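Local coordinates for copper homeostasis protein CutC (Streptococcus agalactiae, PDB 2BDQ), which probably binds copper ions and takes part in copper homeostasis in the cytoplasm, at residues I139-H153 with L171-G185. Residues are numbered along the deposited sequence; the frame is centred on the assembly and turned at random.
Sequences IDQLVALGFTRILLH and LVEYANNRIEIMVGG
Val143 CG2 lies over one face of the Arg178 guanidinium, near its rim, while Asp140 OD2 sits at the edge and takes both terminal nitrogens: NH2 at 2.7 Å, on the anti side but tilted from the carboxylate plane, and NH1 at 2.9 Å. The two planes stand 58° apart, and both nitrogens of this salt bridge converge end-on upon one oxygen. Arginine suits the place because it has N-H groups to spare for the last turn of helix 165-175: NH1 also donates to Tyr174 O and NE to Ala175 O, fixing the group's rotation. The other oxygen, Asp140 OD1, lies in the plane of the Tyr174 ring; Tyr174 OH donates to Asp140 OD1 at 2.5 Å, from the syn side and somewhat out of the carboxylate plane.

Next to this polar cluster, branched aliphatic residues fill the space between helices and sheet. Ile179, its CG1 anti to the backbone N (chi1 -174°), sends CD1 to Ile150 CG1 at 3.7 Å, and its CG2 meets Ile139 and Val143. Ile139 CD1 continues to Leu171 CD2, and Leu152 CD2 packs on Leu171 CD1.

At the far end Gly184 O lies in the plane of the His153 ring and accepts from ND1 at 3.1 Å; NE2 is held by Glu159 O. Without side chains, Gly184 and Gly185 let Leu151 and the imidazole come close. Between these ends, strands 149-152 and 180-183 pair in parallel, Ile150 N to Glu180 O and Met182 N to Ile150 O among their bonds. Arg149, Leu151 and selenomethionine Met182 face the barrel interior, whereas Ile150 and Leu152 face the helices: two successive helix-strand (alpha-beta) units of a TIM barrel, joined by the beta-alpha-beta crossover through helix 165-175.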
# COMPACT_ATOMS: atom_id res chain seq x y z
N ILE A 139 16.37 0.11 -24.09
CA ILE A 139 16.63 1.53 -23.87
C ILE A 139 16.08 2.33 -25.04
O ILE A 139 15.37 3.32 -24.85
CB ILE A 139 18.15 1.79 -23.70
CG1 ILE A 139 18.61 1.26 -22.33
CG2 ILE A 139 18.45 3.27 -23.84
CD1 ILE A 139 20.11 1.39 -22.07
N ASP A 140 16.39 1.88 -26.25
CA ASP A 140 15.92 2.54 -27.47
C ASP A 140 14.39 2.57 -27.46
O ASP A 140 13.79 3.57 -27.84
CB ASP A 140 16.40 1.78 -28.72
CG ASP A 140 17.88 1.95 -28.97
OD1 ASP A 140 18.49 1.04 -29.58
OD2 ASP A 140 18.45 2.99 -28.56
N GLN A 141 13.78 1.48 -27.03
CA GLN A 141 12.32 1.40 -26.97
C GLN A 141 11.78 2.38 -25.94
O GLN A 141 10.75 3.01 -26.17
CB GLN A 141 11.87 -0.01 -26.61
CG GLN A 141 12.06 -1.04 -27.71
CD GLN A 141 11.76 -2.44 -27.22
OE1 GLN A 141 11.64 -3.37 -28.01
NE2 GLN A 141 11.64 -2.60 -25.90
N LEU A 142 12.46 2.50 -24.80
CA LEU A 142 12.01 3.42 -23.77
C LEU A 142 12.14 4.86 -24.25
O LEU A 142 11.31 5.71 -23.92
CB LEU A 142 12.81 3.22 -22.48
CG LEU A 142 12.53 1.92 -21.73
CD1 LEU A 142 13.41 1.85 -20.50
CD2 LEU A 142 11.05 1.83 -21.37
N VAL A 143 13.18 5.13 -25.03
CA VAL A 143 13.39 6.46 -25.59
C VAL A 143 12.25 6.75 -26.57
O VAL A 143 11.70 7.86 -26.58
CB VAL A 143 14.74 6.55 -26.34
CG1 VAL A 143 14.83 7.89 -27.09
CG2 VAL A 143 15.90 6.43 -25.36
N ALA A 144 11.90 5.76 -27.38
CA ALA A 144 10.83 5.91 -28.36
C ALA A 144 9.48 6.10 -27.68
O ALA A 144 8.60 6.78 -28.21
CB ALA A 144 10.79 4.70 -29.28
N LEU A 145 9.32 5.49 -26.51
CA LEU A 145 8.08 5.60 -25.75
C LEU A 145 8.00 6.92 -24.99
O LEU A 145 7.01 7.19 -24.31
CB LEU A 145 7.96 4.44 -24.78
CG LEU A 145 7.73 3.08 -25.45
CD1 LEU A 145 7.86 1.97 -24.43
CD2 LEU A 145 6.35 3.08 -26.09
N GLY A 146 9.05 7.74 -25.09
CA GLY A 146 9.05 9.02 -24.41
C GLY A 146 9.35 9.01 -22.93
O GLY A 146 8.92 9.92 -22.21
N PHE A 147 10.08 8.00 -22.46
CA PHE A 147 10.45 7.89 -21.05
C PHE A 147 11.59 8.85 -20.70
O PHE A 147 12.47 9.08 -21.52
CB PHE A 147 10.86 6.45 -20.72
CG PHE A 147 9.72 5.60 -20.26
CD1 PHE A 147 9.55 5.32 -18.90
CD2 PHE A 147 8.80 5.08 -21.17
CE1 PHE A 147 8.49 4.54 -18.46
CE2 PHE A 147 7.73 4.30 -20.73
CZ PHE A 147 7.58 4.03 -19.36
N THR A 148 11.57 9.38 -19.48
CA THR A 148 12.58 10.32 -19.00
C THR A 148 13.80 9.67 -18.36
O THR A 148 14.92 10.11 -18.58
CB THR A 148 11.95 11.31 -17.99
OG1 THR A 148 10.86 12.00 -18.62
CG2 THR A 148 12.97 12.34 -17.53
N ARG A 149 13.59 8.64 -17.55
CA ARG A 149 14.71 7.95 -16.93
C ARG A 149 14.42 6.50 -16.61
O ARG A 149 13.26 6.05 -16.65
CB ARG A 149 15.22 8.68 -15.68
CG ARG A 149 14.21 8.81 -14.58
CD ARG A 149 14.84 9.39 -13.31
NE ARG A 149 13.76 9.89 -12.47
CZ ARG A 149 13.11 11.03 -12.70
NH1 ARG A 149 13.47 11.78 -13.73
NH2 ARG A 149 12.09 11.39 -11.93
N ILE A 150 15.48 5.78 -16.28
CA ILE A 150 15.41 4.37 -15.96
C ILE A 150 16.13 4.11 -14.64
O ILE A 150 17.29 4.52 -14.46
CB ILE A 150 16.11 3.51 -17.04
CG1 ILE A 150 15.59 3.89 -18.43
CG2 ILE A 150 15.88 2.04 -16.77
CD1 ILE A 150 16.28 3.14 -19.56
N LEU A 151 15.43 3.45 -13.74
CA LEU A 151 15.97 3.07 -12.44
C LEU A 151 16.36 1.61 -12.57
O LEU A 151 15.52 0.76 -12.86
CB LEU A 151 14.90 3.23 -11.35
CG LEU A 151 15.30 2.63 -9.99
CD1 LEU A 151 16.58 3.29 -9.50
CD2 LEU A 151 14.18 2.84 -8.99
N LEU A 152 17.64 1.32 -12.37
CA LEU A 152 18.13 -0.04 -12.50
C LEU A 152 19.22 -0.40 -11.50
O LEU A 152 19.87 0.47 -10.93
CB LEU A 152 18.63 -0.26 -13.93
CG LEU A 152 19.65 0.71 -14.51
CD1 LEU A 152 21.05 0.37 -14.00
CD2 LEU A 152 19.62 0.61 -16.03
N HIS A 153 19.39 -1.70 -11.29
CA HIS A 153 20.37 -2.23 -10.37
C HIS A 153 21.59 -2.75 -11.11
O HIS A 153 22.69 -2.78 -10.57
CB HIS A 153 19.74 -3.36 -9.54
CG HIS A 153 20.69 -4.00 -8.57
ND1 HIS A 153 21.23 -3.33 -7.50
CD2 HIS A 153 21.21 -5.25 -8.54
CE1 HIS A 153 22.04 -4.14 -6.84
NE2 HIS A 153 22.04 -5.31 -7.45
N LEU A 171 25.56 0.76 -20.34
CA LEU A 171 24.19 1.22 -20.56
C LEU A 171 24.14 2.74 -20.64
O LEU A 171 23.42 3.31 -21.45
CB LEU A 171 23.27 0.72 -19.44
CG LEU A 171 23.04 -0.79 -19.44
CD1 LEU A 171 22.13 -1.20 -18.28
CD2 LEU A 171 22.41 -1.20 -20.77
N VAL A 172 24.93 3.39 -19.79
CA VAL A 172 24.99 4.85 -19.77
C VAL A 172 25.57 5.36 -21.09
O VAL A 172 25.06 6.32 -21.67
CB VAL A 172 25.88 5.36 -18.64
CG1 VAL A 172 26.06 6.86 -18.78
CG2 VAL A 172 25.27 5.01 -17.31
N GLU A 173 26.63 4.72 -21.55
CA GLU A 173 27.28 5.11 -22.80
C GLU A 173 26.32 4.90 -23.97
O GLU A 173 26.23 5.74 -24.87
CB GLU A 173 28.56 4.29 -23.02
CG GLU A 173 29.62 4.50 -21.93
CD GLU A 173 30.85 3.60 -22.09
OE1 GLU A 173 30.70 2.35 -22.04
OE2 GLU A 173 31.96 4.14 -22.27
N TYR A 174 25.60 3.78 -23.94
CA TYR A 174 24.65 3.48 -25.00
C TYR A 174 23.46 4.42 -24.95
O TYR A 174 22.93 4.79 -26.00
CB TYR A 174 24.18 2.03 -24.88
CG TYR A 174 23.31 1.58 -26.03
CD1 TYR A 174 21.92 1.69 -25.96
CD2 TYR A 174 23.87 1.05 -27.19
CE1 TYR A 174 21.11 1.29 -27.03
CE2 TYR A 174 23.08 0.65 -28.26
CZ TYR A 174 21.70 0.77 -28.17
OH TYR A 174 20.91 0.35 -29.22
N ALA A 175 23.04 4.82 -23.75
CA ALA A 175 21.92 5.74 -23.59
C ALA A 175 22.28 7.07 -24.26
O ALA A 175 21.41 7.76 -24.79
CB ALA A 175 21.62 5.96 -22.11
N ASN A 176 23.56 7.41 -24.22
CA ASN A 176 24.06 8.63 -24.85
C ASN A 176 23.18 9.86 -24.62
O ASN A 176 22.78 10.54 -25.56
CB ASN A 176 24.22 8.37 -26.35
CG ASN A 176 24.94 9.48 -27.08
OD1 ASN A 176 25.92 10.05 -26.57
ND2 ASN A 176 24.48 9.79 -28.29
N ASN A 177 22.88 10.12 -23.35
CA ASN A 177 22.08 11.27 -22.94
C ASN A 177 20.68 11.36 -23.51
O ASN A 177 20.03 12.40 -23.38
CB ASN A 177 22.84 12.56 -23.26
CG ASN A 177 24.13 12.67 -22.48
OD1 ASN A 177 24.13 12.68 -21.24
ND2 ASN A 177 25.25 12.74 -23.19
N ARG A 178 20.20 10.29 -24.14
CA ARG A 178 18.85 10.30 -24.70
C ARG A 178 17.85 10.03 -23.59
O ARG A 178 16.66 10.33 -23.71
CB ARG A 178 18.71 9.24 -25.78
CG ARG A 178 19.51 9.50 -27.05
CD ARG A 178 19.35 8.34 -27.99
NE ARG A 178 19.93 7.14 -27.42
CZ ARG A 178 19.51 5.90 -27.67
NH1 ARG A 178 20.11 4.87 -27.10
NH2 ARG A 178 18.47 5.69 -28.47
N ILE A 179 18.34 9.47 -22.50
CA ILE A 179 17.50 9.16 -21.36
C ILE A 179 18.40 8.99 -20.14
O ILE A 179 19.49 8.44 -20.25
CB ILE A 179 16.69 7.87 -21.62
CG1 ILE A 179 15.71 7.64 -20.47
CG2 ILE A 179 17.63 6.68 -21.78
CD1 ILE A 179 14.69 6.57 -20.76
N GLU A 180 17.93 9.46 -18.99
CA GLU A 180 18.71 9.38 -17.75
C GLU A 180 18.73 8.01 -17.10
O GLU A 180 17.72 7.31 -17.06
CB GLU A 180 18.18 10.40 -16.74
CG GLU A 180 18.62 11.85 -16.98
CD GLU A 180 20.13 12.04 -16.85
OE1 GLU A 180 20.84 11.95 -17.89
OE2 GLU A 180 20.63 12.27 -15.72
N ILE A 181 19.89 7.65 -16.58
CA ILE A 181 20.06 6.38 -15.90
C ILE A 181 20.23 6.65 -14.39
O ILE A 181 21.06 7.47 -13.99
CB ILE A 181 21.30 5.63 -16.40
CG1 ILE A 181 21.14 5.26 -17.87
CG2 ILE A 181 21.54 4.40 -15.53
CD1 ILE A 181 20.08 4.21 -18.15
N MSE A 182 19.46 5.96 -13.57
CA MSE A 182 19.55 6.14 -12.13
C MSE A 182 19.85 4.80 -11.47
O MSE A 182 19.26 3.78 -11.83
CB MSE A 182 18.23 6.72 -11.60
CG MSE A 182 18.14 6.78 -10.07
SE MSE A 182 16.72 7.91 -9.39
CE MSE A 182 15.17 7.06 -10.21
N VAL A 183 20.78 4.79 -10.53
CA VAL A 183 21.11 3.53 -9.85
C VAL A 183 20.27 3.34 -8.59
O VAL A 183 19.98 4.30 -7.87
CB VAL A 183 22.60 3.46 -9.47
CG1 VAL A 183 23.43 3.30 -10.72
CG2 VAL A 183 23.01 4.72 -8.71
N GLY A 184 19.88 2.09 -8.37
CA GLY A 184 19.09 1.73 -7.21
C GLY A 184 19.39 0.30 -6.78
O GLY A 184 20.08 -0.44 -7.49
N GLY A 185 18.87 -0.08 -5.61
CA GLY A 185 19.09 -1.42 -5.09
C GLY A 185 20.46 -1.56 -4.43
O GLY A 185 21.45 -1.84 -5.10